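Local atomic coordinates of beta-N-acetylglucosaminidase Nag2 (Vibrio harveyi, PDB entry 6EZR), a protein that probably hydrolyses terminal non-reducing N-acetyl-D-hexosamine residues in N-acetyl-beta-D-hexosaminides. Residues A[34-39]-A[69-74]; A[136-141]-A[620-625]; A[390-395]-A[443-448]; A[407-412]-A[447-452]; A[554-559]-A[614-619]. One frame throughout, in Å; residues are numbered along the deposited sequence.

Contact 1 (A[34-39]-A[69-74]); sequences LNSWGL and EGIVLA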
# COMPACT_ATOMS: atom_id res chain seq x y z
N LEU A 34 30.83 28.55 8.12
CA LEU A 34 29.40 28.43 8.38
C LEU A 34 29.11 29.01 9.76
O LEU A 34 29.72 28.58 10.73
CB LEU A 34 28.93 26.98 8.32
CG LEU A 34 28.73 26.39 6.92
CD1 LEU A 34 28.60 24.88 6.99
CD2 LEU A 34 27.52 27.00 6.22
N ASN A 35 28.21 29.99 9.81
CA ASN A 35 27.83 30.65 11.06
C ASN A 35 26.37 30.38 11.39
O ASN A 35 25.52 30.41 10.50
CB ASN A 35 28.05 32.17 10.96
CG ASN A 35 29.51 32.54 10.72
OD1 ASN A 35 30.27 32.73 11.67
ND2 ASN A 35 29.90 32.63 9.46
N SER A 36 26.09 30.12 12.67
CA SER A 36 24.74 29.83 13.18
C SER A 36 24.04 28.78 12.32
O SER A 36 22.92 28.97 11.83
CB SER A 36 23.92 31.12 13.31
OG SER A 36 24.28 31.81 14.49
N TRP A 37 24.73 27.66 12.16
CA TRP A 37 24.34 26.62 11.21
C TRP A 37 23.72 25.43 11.95
O TRP A 37 24.01 25.20 13.12
CB TRP A 37 25.54 26.17 10.36
CG TRP A 37 26.54 25.38 11.12
CD1 TRP A 37 27.52 25.85 11.93
CD2 TRP A 37 26.64 23.95 11.15
NE1 TRP A 37 28.23 24.82 12.47
CE2 TRP A 37 27.72 23.64 12.01
CE3 TRP A 37 25.92 22.91 10.55
CZ2 TRP A 37 28.10 22.32 12.28
CZ3 TRP A 37 26.31 21.60 10.81
CH2 TRP A 37 27.39 21.32 11.67
N GLY A 38 22.87 24.69 11.24
CA GLY A 38 22.25 23.48 11.78
C GLY A 38 22.02 22.43 10.71
O GLY A 38 21.74 22.76 9.57
N LEU A 39 22.13 21.17 11.10
CA LEU A 39 22.00 20.06 10.18
C LEU A 39 20.62 19.44 10.31
O LEU A 39 20.19 19.09 11.40
CB LEU A 39 23.07 19.00 10.47
CG LEU A 39 23.21 17.86 9.45
CD1 LEU A 39 23.44 18.35 8.02
CD2 LEU A 39 24.35 16.95 9.89
N GLU A 69 26.96 22.38 18.98
CA GLU A 69 27.34 23.13 20.18
C GLU A 69 28.05 24.44 19.82
O GLU A 69 27.68 25.51 20.30
CB GLU A 69 28.24 22.29 21.09
CG GLU A 69 27.66 20.91 21.43
CD GLU A 69 28.17 20.32 22.74
OE1 GLU A 69 29.17 20.82 23.29
OE2 GLU A 69 27.56 19.33 23.21
N GLY A 70 29.06 24.32 18.96
CA GLY A 70 29.80 25.47 18.46
C GLY A 70 29.00 26.29 17.46
O GLY A 70 28.21 25.74 16.69
N ILE A 71 29.22 27.60 17.48
CA ILE A 71 28.46 28.55 16.65
C ILE A 71 29.03 28.74 15.23
O ILE A 71 28.31 29.17 14.33
CB ILE A 71 28.27 29.91 17.39
CG1 ILE A 71 27.20 30.77 16.71
CG2 ILE A 71 29.58 30.69 17.52
CD1 ILE A 71 26.59 31.82 17.62
N VAL A 72 30.31 28.40 15.04
CA VAL A 72 30.99 28.48 13.73
C VAL A 72 31.63 27.14 13.35
O VAL A 72 32.26 26.50 14.18
CB VAL A 72 32.13 29.54 13.72
CG1 VAL A 72 32.71 29.72 12.31
CG2 VAL A 72 31.62 30.89 14.22
N LEU A 73 31.46 26.74 12.09
CA LEU A 73 32.25 25.65 11.50
C LEU A 73 33.10 26.25 10.38
O LEU A 73 32.57 26.64 9.33
CB LEU A 73 31.37 24.51 10.97
CG LEU A 73 32.11 23.30 10.35
CD1 LEU A 73 33.04 22.60 11.33
CD2 LEU A 73 31.11 22.30 9.79
N ALA A 74 34.41 26.30 10.60
CA ALA A 74 35.33 26.93 9.66
C ALA A 74 35.38 26.21 8.31
O ALA A 74 34.97 25.05 8.18
CB ALA A 74 36.72 27.01 10.26
O HOH W 1 25.64 26.74 15.17
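Leu-34 and Leu-73 form the hydrogen-bonded pair of a very short antiparallel ribbon, strand 34-35 against strand 72-73, and Asn-35 with Val-72 makes the adjoining non-hydrogen-bonded pair. Leu-34 N donates to Leu-73 O at 2.9 Å in an almost straight bond (175°), and Leu-73 N returns one of the same length to Leu-34 O. The pairing runs on by one more backbone bond, Ser-36 N to Ile-71 O at 2.9 Å. Beyond it the two segments diverge, and water 1 spans them by donating to both Trp-37 O and Gly-70 O.

The side chains part onto two faces. Leu-34 and Leu-73 share the buried one. On the other, Asn-35 and Val-72 run alongside each other, with Asn-35 OD1 3.4 Å from Val-72 CG2. Further along the exposed edge, Ser-36 OG rests 3.8 Å from Ile-71 CG1. Trp-37 adds to the buried side. Its CG is flanked by both N and C of its own backbone (chi1 71°), a rotation that brings the indole against the Leu-73 side chain: Trp-37 NE1 comes 3.5 Å from Leu-73 CB, while Leu-73 CD2 lies above the outer part of one ring face, 3.9 Å from Trp-37 CZ2. Phe-26 and Tyr-79 meet the same indole with their rings, joining this ribbon to the larger sheet of the N-terminal beta domain.

The chemistry is therefore divided: main-chain bonds set the register, an apolar layer under Trp-37 fills the inner side, and the Asn-35 and Val-72 face meets solvent with little more than van der Waals contact.

Contact 2 (A[136-141]-A[620-625]); sequences LTHAQP and LSRLKG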
# COMPACT_ATOMS: atom_id res chain seq x y z
N LEU A 136 12.11 -22.55 -18.23
CA LEU A 136 11.52 -22.54 -19.57
C LEU A 136 10.38 -21.54 -19.62
O LEU A 136 9.92 -21.03 -18.59
CB LEU A 136 10.99 -23.93 -19.94
CG LEU A 136 11.98 -25.10 -19.93
CD1 LEU A 136 11.26 -26.35 -20.41
CD2 LEU A 136 13.22 -24.82 -20.77
N THR A 137 9.92 -21.26 -20.84
CA THR A 137 8.83 -20.33 -21.10
C THR A 137 7.56 -21.14 -21.40
O THR A 137 7.52 -21.90 -22.38
CB THR A 137 9.17 -19.41 -22.28
OG1 THR A 137 10.42 -18.75 -22.01
CG2 THR A 137 8.09 -18.36 -22.50
N HIS A 138 6.55 -20.99 -20.56
CA HIS A 138 5.27 -21.69 -20.71
C HIS A 138 4.52 -21.06 -21.88
O HIS A 138 4.53 -19.84 -22.05
CB HIS A 138 4.44 -21.58 -19.42
CG HIS A 138 3.43 -22.67 -19.24
ND1 HIS A 138 2.28 -22.73 -20.00
CD2 HIS A 138 3.36 -23.70 -18.37
CE1 HIS A 138 1.56 -23.77 -19.62
NE2 HIS A 138 2.19 -24.38 -18.63
N ALA A 139 3.90 -21.90 -22.71
CA ALA A 139 3.25 -21.46 -23.95
C ALA A 139 1.99 -20.63 -23.67
O ALA A 139 1.67 -19.71 -24.41
CB ALA A 139 2.92 -22.66 -24.83
N GLN A 140 1.27 -21.02 -22.61
CA GLN A 140 0.20 -20.22 -21.99
C GLN A 140 0.66 -19.48 -20.70
O GLN A 140 0.57 -20.04 -19.60
CB GLN A 140 -0.99 -21.13 -21.67
CG GLN A 140 -1.65 -21.77 -22.89
CD GLN A 140 -0.86 -22.94 -23.46
OE1 GLN A 140 -0.62 -23.94 -22.78
NE2 GLN A 140 -0.43 -22.82 -24.72
N PRO A 141 1.11 -18.21 -20.82
CA PRO A 141 1.60 -17.45 -19.66
C PRO A 141 0.48 -16.82 -18.81
O PRO A 141 0.31 -15.60 -18.79
CB PRO A 141 2.48 -16.38 -20.32
CG PRO A 141 1.73 -16.08 -21.57
CD PRO A 141 1.21 -17.41 -22.06
N LEU A 620 6.89 -19.99 -12.28
CA LEU A 620 8.03 -19.30 -12.88
C LEU A 620 7.99 -19.29 -14.41
O LEU A 620 8.25 -18.26 -15.04
CB LEU A 620 9.36 -19.88 -12.39
CG LEU A 620 9.86 -19.45 -11.00
CD1 LEU A 620 11.13 -20.21 -10.67
CD2 LEU A 620 10.12 -17.95 -10.91
N SER A 621 7.64 -20.44 -15.00
CA SER A 621 7.54 -20.54 -16.46
C SER A 621 6.40 -19.66 -17.01
O SER A 621 6.54 -19.08 -18.09
CB SER A 621 7.40 -21.99 -16.92
OG SER A 621 6.21 -22.59 -16.45
N ARG A 622 5.30 -19.56 -16.27
CA ARG A 622 4.21 -18.65 -16.64
C ARG A 622 4.57 -17.18 -16.44
O ARG A 622 4.24 -16.33 -17.29
CB ARG A 622 2.93 -19.03 -15.90
CG ARG A 622 2.33 -20.31 -16.46
CD ARG A 622 1.02 -20.68 -15.81
NE ARG A 622 1.21 -21.25 -14.48
CZ ARG A 622 1.05 -20.61 -13.32
NH1 ARG A 622 0.66 -19.35 -13.26
NH2 ARG A 622 1.27 -21.27 -12.19
N LEU A 623 5.26 -16.87 -15.34
CA LEU A 623 5.78 -15.51 -15.14
C LEU A 623 6.77 -15.13 -16.25
O LEU A 623 6.73 -14.01 -16.77
CB LEU A 623 6.43 -15.37 -13.75
CG LEU A 623 7.02 -14.01 -13.36
CD1 LEU A 623 5.97 -12.91 -13.44
CD2 LEU A 623 7.61 -14.09 -11.96
N LYS A 624 7.65 -16.06 -16.62
CA LYS A 624 8.64 -15.78 -17.67
C LYS A 624 7.98 -15.41 -18.99
O LYS A 624 8.41 -14.47 -19.64
CB LYS A 624 9.59 -16.96 -17.88
CG LYS A 624 10.84 -16.58 -18.67
CD LYS A 624 11.74 -17.77 -18.90
CE LYS A 624 13.03 -17.38 -19.60
NZ LYS A 624 13.98 -16.67 -18.69
N GLY A 625 6.95 -16.16 -19.37
CA GLY A 625 6.20 -15.88 -20.60
C GLY A 625 5.34 -14.62 -20.52
O GLY A 625 5.01 -14.03 -21.54
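His-138 lies against Ser-621 and Arg-622 where the loop between strands 110-117 and 148-152 packs on the C-terminal helix 616-632. Its N donates to Ser-621 O at 3.1 Å, nearly straight (170°) but from above the carbonyl plane. Gly-625 N, in the helix's own bond, reaches that oxygen from the opposite face, so one carbonyl serves both helix and loop.

The imidazole lies alongside the Arg-622 chain. Arg-622 CG sits over one ring face, 4.2 Å from the centroid and 26° off the normal, a CH-pi contact, while Ser-621 OG meets the ring edge 3.6 Å from His-138 CD2. Before His-138, Leu-136 O comes 3.2 Å from Ser-621 CB. Thr-137 divides its branches: OG1 touches Lys-624 CD at 3.5 Å, the two side chains crossing at about a right angle, and CG2 lies 3.7 Å from Gly-625 CA. At the far end of the loop Pro-141 CB settles on the bare backbone of Gly-625, 3.4 Å from its C.

Outside this shell, the polar ends of the helix residues are held elsewhere. Ser-621 OG bonds to Asp-618 O. Arg-622, bent at its third torsion, makes salt bridges through NE with Asp-618 and through NH1 with Glu-605, and NH1 also bonds to Leu-142 O; these bonds probably help hold its aliphatic part against that face. The ring's own rotation is probably steadied from within the loop: Gln-140 N, 4° out of the ring plane, donates to His-138 ND1 at 3.3 Å.

Contact 3 (A[390-395]-A[443-448]); sequences DTTEYR and VWSKSP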
# COMPACT_ATOMS: atom_id res chain seq x y z
N ASP A 390 -4.40 19.56 27.94
CA ASP A 390 -3.89 18.18 28.00
C ASP A 390 -2.36 18.18 28.11
O ASP A 390 -1.67 18.71 27.25
CB ASP A 390 -4.32 17.39 26.76
CG ASP A 390 -3.89 15.92 26.81
OD1 ASP A 390 -3.86 15.32 27.90
OD2 ASP A 390 -3.59 15.35 25.74
N THR A 391 -1.86 17.57 29.18
CA THR A 391 -0.41 17.49 29.45
C THR A 391 0.17 16.08 29.23
O THR A 391 1.37 15.87 29.46
CB THR A 391 -0.10 17.91 30.90
OG1 THR A 391 -0.74 17.01 31.81
CG2 THR A 391 -0.56 19.34 31.17
N THR A 392 -0.65 15.14 28.78
CA THR A 392 -0.27 13.72 28.70
C THR A 392 0.95 13.51 27.80
O THR A 392 0.96 13.94 26.64
CB THR A 392 -1.43 12.85 28.18
OG1 THR A 392 -2.64 13.20 28.87
CG2 THR A 392 -1.15 11.37 28.42
N GLU A 393 1.97 12.85 28.35
CA GLU A 393 3.20 12.52 27.63
C GLU A 393 3.14 11.06 27.18
O GLU A 393 3.22 10.14 28.00
CB GLU A 393 4.42 12.79 28.50
CG GLU A 393 4.66 14.27 28.77
CD GLU A 393 5.94 14.56 29.55
OE1 GLU A 393 6.42 15.71 29.49
OE2 GLU A 393 6.46 13.65 30.24
N TYR A 394 2.97 10.88 25.87
CA TYR A 394 2.91 9.56 25.24
C TYR A 394 3.74 9.56 23.97
O TYR A 394 4.16 10.62 23.49
CB TYR A 394 1.47 9.16 24.93
CG TYR A 394 0.76 10.03 23.91
CD1 TYR A 394 0.84 9.75 22.54
CD2 TYR A 394 0.01 11.14 24.30
CE1 TYR A 394 0.20 10.55 21.60
CE2 TYR A 394 -0.64 11.94 23.37
CZ TYR A 394 -0.55 11.64 22.02
OH TYR A 394 -1.18 12.42 21.08
N ARG A 395 3.98 8.38 23.43
CA ARG A 395 4.76 8.22 22.20
C ARG A 395 4.19 7.12 21.33
O ARG A 395 4.06 5.97 21.77
CB ARG A 395 6.23 7.94 22.54
CG ARG A 395 6.98 9.12 23.14
CD ARG A 395 7.22 10.17 22.08
NE ARG A 395 7.93 11.36 22.54
CZ ARG A 395 8.37 12.34 21.75
NH1 ARG A 395 9.00 13.38 22.27
NH2 ARG A 395 8.19 12.28 20.42
N VAL A 443 -2.17 7.02 26.82
CA VAL A 443 -2.70 8.19 26.11
C VAL A 443 -3.98 8.69 26.82
O VAL A 443 -4.70 7.89 27.43
CB VAL A 443 -2.94 7.88 24.61
CG1 VAL A 443 -4.12 6.94 24.41
CG2 VAL A 443 -3.12 9.16 23.81
N TRP A 444 -4.21 10.00 26.77
CA TRP A 444 -5.34 10.67 27.48
C TRP A 444 -5.36 10.59 29.02
O TRP A 444 -6.33 11.02 29.63
CB TRP A 444 -6.71 10.18 26.98
CG TRP A 444 -6.87 10.07 25.52
CD1 TRP A 444 -6.62 11.03 24.59
CD2 TRP A 444 -7.33 8.92 24.80
NE1 TRP A 444 -6.89 10.55 23.33
CE2 TRP A 444 -7.33 9.26 23.43
CE3 TRP A 444 -7.74 7.64 25.18
CZ2 TRP A 444 -7.73 8.36 22.44
CZ3 TRP A 444 -8.14 6.74 24.19
CH2 TRP A 444 -8.13 7.11 22.84
N SER A 445 -4.32 10.04 29.65
CA SER A 445 -4.34 9.79 31.10
C SER A 445 -4.29 11.07 31.95
O SER A 445 -4.76 11.08 33.09
CB SER A 445 -3.21 8.85 31.51
OG SER A 445 -1.95 9.39 31.18
N LYS A 446 -3.71 12.13 31.39
CA LYS A 446 -3.69 13.46 32.03
C LYS A 446 -4.44 14.50 31.17
O LYS A 446 -4.01 15.65 31.06
CB LYS A 446 -2.24 13.87 32.31
CG LYS A 446 -1.56 13.01 33.37
CD LYS A 446 -0.04 13.03 33.29
CE LYS A 446 0.55 14.30 33.89
NZ LYS A 446 2.04 14.32 33.79
N SER A 447 -5.56 14.08 30.58
CA SER A 447 -6.50 14.95 29.88
C SER A 447 -7.68 15.22 30.83
O SER A 447 -8.39 14.28 31.19
CB SER A 447 -7.01 14.30 28.59
OG SER A 447 -8.25 14.85 28.17
N PRO A 448 -7.87 16.49 31.24
CA PRO A 448 -9.03 16.88 32.07
C PRO A 448 -10.37 16.47 31.46
O PRO A 448 -11.18 15.85 32.15
CB PRO A 448 -8.92 18.41 32.13
CG PRO A 448 -7.47 18.69 31.97
CD PRO A 448 -6.92 17.61 31.09
O HOH W 2 -3.69 12.60 25.10
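Thr-392 and Lys-446 meet at the tight end of this contact between two loops. Thr-392 OG1 accepts from Lys-446 N at 2.9 Å and donates to Asp-390 OD1 at 2.6 Å, on the syn side of the carboxylate, so the hydroxyl is gripped from both directions. Asp-390 OD1 also receives a weak bond from Thr-392 N. The other carboxylate oxygen, OD2, accepts a hydrogen bond from water 2, which in turn accepts from Trp-444 N and so bridges Asp-390 to the second loop. Thr-392 CG2 fills in beside Ser-445 OG at 3.5 Å.

Also well packed is the buried pair Tyr-394 and Val-443. Val-443 CG2 stands over the middle of the tyrosine ring, 3.7 Å from its centroid and 12° off the normal, a CH-pi contact. It is the methyl anti to the valine's backbone N that makes it.

The solvent side is looser. Thr-391 N gives Lys-446 O only a weak bond at 3.4 Å, and Thr-391 OG1 touches Lys-446 CB at 3.5 Å. Glu-393 OE2 and Lys-446 NZ stay 5.7 Å apart.

Trp-444 to Ser-447 make a type I turn leading into helix 448-457. Both segments belong to the connections that follow the neighbouring parallel strands 363-370 and 431-435, and the side chain of Val-443 is about 7 Å from that of Glu-438, the predicted proton donor: the beta-to-alpha loop rim of a TIM barrel.

Contact 4 (A[407-412]-A[447-452]); sequences PALPGS and SPACQA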
# COMPACT_ATOMS: atom_id res chain seq x y z
N PRO A 407 -11.09 11.75 22.43
CA PRO A 407 -12.48 11.30 22.40
C PRO A 407 -13.42 11.99 23.42
O PRO A 407 -14.60 11.64 23.48
CB PRO A 407 -12.36 9.81 22.70
CG PRO A 407 -11.15 9.69 23.55
CD PRO A 407 -10.26 10.86 23.26
N ALA A 408 -12.90 12.94 24.20
CA ALA A 408 -13.74 13.78 25.06
C ALA A 408 -14.16 15.11 24.40
O ALA A 408 -15.18 15.69 24.80
CB ALA A 408 -13.05 14.05 26.38
N LEU A 409 -13.40 15.58 23.42
CA LEU A 409 -13.68 16.87 22.77
C LEU A 409 -14.85 16.75 21.79
O LEU A 409 -14.85 15.84 20.96
CB LEU A 409 -12.45 17.39 22.03
CG LEU A 409 -11.20 17.65 22.87
CD1 LEU A 409 -10.11 18.24 21.98
CD2 LEU A 409 -11.47 18.57 24.05
N PRO A 410 -15.85 17.65 21.88
CA PRO A 410 -16.99 17.57 20.94
C PRO A 410 -16.62 17.81 19.48
O PRO A 410 -17.30 17.32 18.58
CB PRO A 410 -17.95 18.67 21.43
CG PRO A 410 -17.48 19.04 22.79
CD PRO A 410 -16.00 18.81 22.79
N GLY A 411 -15.55 18.58 19.25
CA GLY A 411 -14.99 18.78 17.91
C GLY A 411 -14.52 17.51 17.23
O GLY A 411 -14.62 17.38 16.01
N SER A 412 -14.00 16.56 18.02
CA SER A 412 -13.60 15.24 17.51
C SER A 412 -14.76 14.48 16.86
O SER A 412 -14.57 13.76 15.88
CB SER A 412 -13.00 14.39 18.62
OG SER A 412 -11.83 14.99 19.15
N SER A 447 -5.56 14.08 30.58
CA SER A 447 -6.50 14.95 29.88
C SER A 447 -7.68 15.22 30.83
O SER A 447 -8.39 14.28 31.19
CB SER A 447 -7.01 14.30 28.59
OG SER A 447 -8.25 14.85 28.17
N PRO A 448 -7.87 16.49 31.24
CA PRO A 448 -9.03 16.88 32.07
C PRO A 448 -10.37 16.47 31.46
O PRO A 448 -11.18 15.85 32.15
CB PRO A 448 -8.92 18.41 32.13
CG PRO A 448 -7.47 18.69 31.97
CD PRO A 448 -6.92 17.61 31.09
N ALA A 449 -10.58 16.78 30.19
CA ALA A 449 -11.81 16.41 29.48
C ALA A 449 -12.08 14.89 29.48
O ALA A 449 -13.23 14.48 29.56
CB ALA A 449 -11.78 16.94 28.06
N CYS A 450 -11.01 14.09 29.39
CA CYS A 450 -11.12 12.61 29.42
C CYS A 450 -11.38 12.07 30.82
O CYS A 450 -12.12 11.09 30.97
CB CYS A 450 -9.87 11.95 28.82
SG CYS A 450 -9.74 12.09 27.02
N GLN A 451 -10.75 12.67 31.84
CA GLN A 451 -11.05 12.36 33.26
C GLN A 451 -12.55 12.48 33.56
O GLN A 451 -13.11 11.63 34.25
CB GLN A 451 -10.24 13.26 34.21
CG GLN A 451 -8.89 12.68 34.62
CD GLN A 451 -7.79 13.74 34.77
OE1 GLN A 451 -8.04 14.86 35.22
NE2 GLN A 451 -6.57 13.38 34.37
N ALA A 452 -13.17 13.53 33.03
CA ALA A 452 -14.61 13.77 33.18
C ALA A 452 -15.46 12.72 32.45
O ALA A 452 -16.42 12.20 33.02
CB ALA A 452 -14.97 15.16 32.68
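Ala-408 points its methyl at the first turn of helix 448-457. The CB comes 3.2 Å from Ala-449 O, resting on the peptide between Ala-449 and Cys-450, and two side chains flank it there: Ala-449 CB at 3.6 Å from Ala-408 CB, and Cys-450 SG at 3.9 Å from the same methyl. With chi1 of -72°, the sulfur sits beside its own backbone N, a rotation that turns it to the Pro-407 end of the contact, where Pro-407 CD lies 4.0 Å away. At the opposite end Leu-409 adds a thinner touch, its CD2 4.3 Å from Ala-449 CB. No hydrogen bond crosses between the segments; the contact is van der Waals packing of small side chains, one of them on a carbonyl.

Polar bonds behind the interface probably help position both sides. Asn-406 is the brace on one side, its OD1 accepting from Ala-408 N and its O bonding to Ser-412 OG. On the other, Glu-387 receives Ala-449 N and pairs with Ser-447 OG, and its carboxylate at the N-terminal end of the helix would probably interact favourably with the helix dipole. Pro-407 and Cys-450 also both touch Leu-465 of helix 465-479.

Ser-447 OG accepts from Cys-450 N at 3.1 Å (151°). The contact thus joins residues 407-409, just before helix 410-426, to Ala-449 and Cys-450 in the first turn of the Ser-447-capped helix 448-457, in the TIM-barrel catalytic domain.

Contact 5 (A[554-559]-A[614-619]); sequences KAYNYE and RDWTDY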
# COMPACT_ATOMS: atom_id res chain seq x y z
N LYS A 554 9.57 -16.66 -1.50
CA LYS A 554 8.90 -16.60 -0.20
C LYS A 554 7.45 -16.14 -0.37
O LYS A 554 6.53 -16.68 0.24
CB LYS A 554 9.65 -15.64 0.72
CG LYS A 554 9.13 -15.58 2.15
CD LYS A 554 10.00 -14.66 3.02
CE LYS A 554 9.22 -14.08 4.19
NZ LYS A 554 9.83 -12.84 4.75
N ALA A 555 7.26 -15.14 -1.22
CA ALA A 555 5.95 -14.65 -1.58
C ALA A 555 5.09 -15.77 -2.16
O ALA A 555 3.94 -15.96 -1.73
CB ALA A 555 6.08 -13.48 -2.55
N TYR A 556 5.66 -16.55 -3.08
CA TYR A 556 4.94 -17.67 -3.69
C TYR A 556 4.61 -18.81 -2.71
O TYR A 556 3.56 -19.45 -2.85
CB TYR A 556 5.64 -18.22 -4.94
CG TYR A 556 4.66 -19.04 -5.76
CD1 TYR A 556 3.83 -18.42 -6.69
CD2 TYR A 556 4.50 -20.40 -5.53
CE1 TYR A 556 2.89 -19.16 -7.41
CE2 TYR A 556 3.57 -21.14 -6.24
CZ TYR A 556 2.77 -20.51 -7.18
OH TYR A 556 1.85 -21.26 -7.88
N ASN A 557 5.47 -19.06 -1.72
CA ASN A 557 5.22 -20.12 -0.74
C ASN A 557 4.10 -19.81 0.26
O ASN A 557 3.72 -20.67 1.05
CB ASN A 557 6.51 -20.46 0.02
CG ASN A 557 7.54 -21.15 -0.86
OD1 ASN A 557 7.22 -21.71 -1.92
ND2 ASN A 557 8.81 -21.11 -0.43
N TYR A 558 3.59 -18.58 0.24
CA TYR A 558 2.42 -18.22 1.04
C TYR A 558 1.20 -18.96 0.51
O TYR A 558 0.65 -18.60 -0.53
CB TYR A 558 2.19 -16.71 1.00
CG TYR A 558 0.92 -16.25 1.71
CD1 TYR A 558 0.61 -16.71 2.99
CD2 TYR A 558 0.06 -15.35 1.10
CE1 TYR A 558 -0.54 -16.29 3.63
CE2 TYR A 558 -1.09 -14.92 1.73
CZ TYR A 558 -1.39 -15.39 2.99
OH TYR A 558 -2.55 -14.95 3.61
N GLU A 559 0.82 -20.01 1.24
CA GLU A 559 -0.34 -20.83 0.93
C GLU A 559 -1.40 -20.59 2.01
O GLU A 559 -1.37 -21.22 3.07
CB GLU A 559 0.07 -22.31 0.85
CG GLU A 559 0.67 -22.69 -0.51
CD GLU A 559 1.34 -24.06 -0.54
OE1 GLU A 559 2.22 -24.32 0.31
OE2 GLU A 559 1.00 -24.88 -1.43
N ARG A 614 -1.23 -25.17 -7.74
CA ARG A 614 -0.10 -24.27 -7.53
C ARG A 614 1.23 -25.04 -7.55
O ARG A 614 1.34 -26.10 -6.96
CB ARG A 614 -0.27 -23.59 -6.18
CG ARG A 614 -1.45 -22.64 -6.12
CD ARG A 614 -1.00 -21.21 -5.89
NE ARG A 614 -0.85 -20.90 -4.46
CZ ARG A 614 -0.04 -19.98 -3.94
NH1 ARG A 614 0.76 -19.24 -4.70
NH2 ARG A 614 -0.04 -19.80 -2.63
N ASP A 615 2.24 -24.47 -8.20
CA ASP A 615 3.58 -25.07 -8.30
C ASP A 615 4.62 -24.01 -8.70
O ASP A 615 4.45 -23.32 -9.71
CB ASP A 615 3.59 -26.23 -9.31
CG ASP A 615 4.94 -26.94 -9.37
OD1 ASP A 615 5.20 -27.81 -8.52
OD2 ASP A 615 5.76 -26.62 -10.26
N TRP A 616 5.69 -23.90 -7.91
CA TRP A 616 6.70 -22.84 -8.07
C TRP A 616 7.41 -22.85 -9.43
O TRP A 616 7.61 -21.80 -10.06
CB TRP A 616 7.72 -22.95 -6.94
CG TRP A 616 8.98 -22.15 -7.04
CD1 TRP A 616 10.25 -22.64 -7.02
CD2 TRP A 616 9.11 -20.73 -7.12
NE1 TRP A 616 11.17 -21.63 -7.10
CE2 TRP A 616 10.50 -20.44 -7.15
CE3 TRP A 616 8.19 -19.67 -7.17
CZ2 TRP A 616 10.99 -19.13 -7.24
CZ3 TRP A 616 8.69 -18.36 -7.25
CH2 TRP A 616 10.08 -18.11 -7.29
N THR A 617 7.80 -24.04 -9.88
CA THR A 617 8.43 -24.22 -11.19
C THR A 617 7.48 -23.80 -12.32
O THR A 617 7.85 -22.99 -13.18
CB THR A 617 8.88 -25.69 -11.40
OG1 THR A 617 9.75 -26.07 -10.32
CG2 THR A 617 9.62 -25.87 -12.72
N ASP A 618 6.26 -24.34 -12.30
CA ASP A 618 5.24 -23.98 -13.29
C ASP A 618 4.91 -22.48 -13.28
O ASP A 618 4.81 -21.85 -14.34
CB ASP A 618 3.96 -24.78 -13.05
CG ASP A 618 2.95 -24.60 -14.17
OD1 ASP A 618 3.26 -25.02 -15.31
OD2 ASP A 618 1.86 -24.04 -13.93
N TYR A 619 4.75 -21.91 -12.08
CA TYR A 619 4.54 -20.46 -11.93
C TYR A 619 5.64 -19.65 -12.58
O TYR A 619 5.35 -18.72 -13.34
CB TYR A 619 4.40 -20.06 -10.46
CG TYR A 619 4.53 -18.57 -10.20
CD1 TYR A 619 3.48 -17.69 -10.45
CD2 TYR A 619 5.72 -18.04 -9.69
CE1 TYR A 619 3.60 -16.33 -10.21
CE2 TYR A 619 5.84 -16.69 -9.45
CZ TYR A 619 4.78 -15.83 -9.71
OH TYR A 619 4.91 -14.48 -9.47
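Tyr-556, Trp-616 and Tyr-619 form an aromatic cluster that joins helix 552-556 and the residues after it to the start of the C-terminal helix 616-632. Tyr-556 is its centre, with its two faces taken by different partners. On one, Tyr-619 makes an offset stack, the centroids 4.4 Å apart and the planes at 30°, with Tyr-556 CD1 over the middle of the Tyr-619 ring. On the other lies the guanidinium of Arg-614 in a cation-pi contact, its CZ 4.5 Å from the Tyr-556 centroid and NH1 the nearest atom, displaced toward the ring's rim. Trp-616 comes in obliquely, its CE3 3.7 Å from Tyr-556 CB.

The arginine gets there by bending at its second and third torsions, so that its chain runs back past the tyrosine in the opposite sense. NH2 also approaches Tyr-558 O, but the modelled distance is too short to trust in detail. Glu-559 OE2 and Arg-614 NH2 are opposite charges that stay 5.3 Å apart.

The tyrosine ends are tied by helix 599-608: Tyr-556 OH bonds to Glu-605 and Tyr-619 OH to Thr-601. Tyr-556 OH additionally accepts a weak bond from Asp-615 N at 3.2 Å, next to the helix start. There Asp-615 is the N-cap: its OD2 takes Asp-618 N on the anti lone pair at 3.1 Å, almost straight at 171°.

How the contacts relate
From the N terminus, contact 1 closes first, a loop of about thirty residues inside the N-terminal beta domain, and it is finished before any other opens. Contact 2 then opens at 136-141 and closes only at 620-625, so the catalytic barrel lies within its span and contacts 3, 4 and 5 are nested inside it. Contacts 3 and 4 end on overlapping segments, sharing Ser-447 and Pro-448, and tie 390-395 and 407-409 to the turn before helix 448-457 and to its first turn. Contact 5 follows them, on the opposite side of the chain's centre. It meets contact 2 along helix 616-632, where His-138 packs on Asp-618.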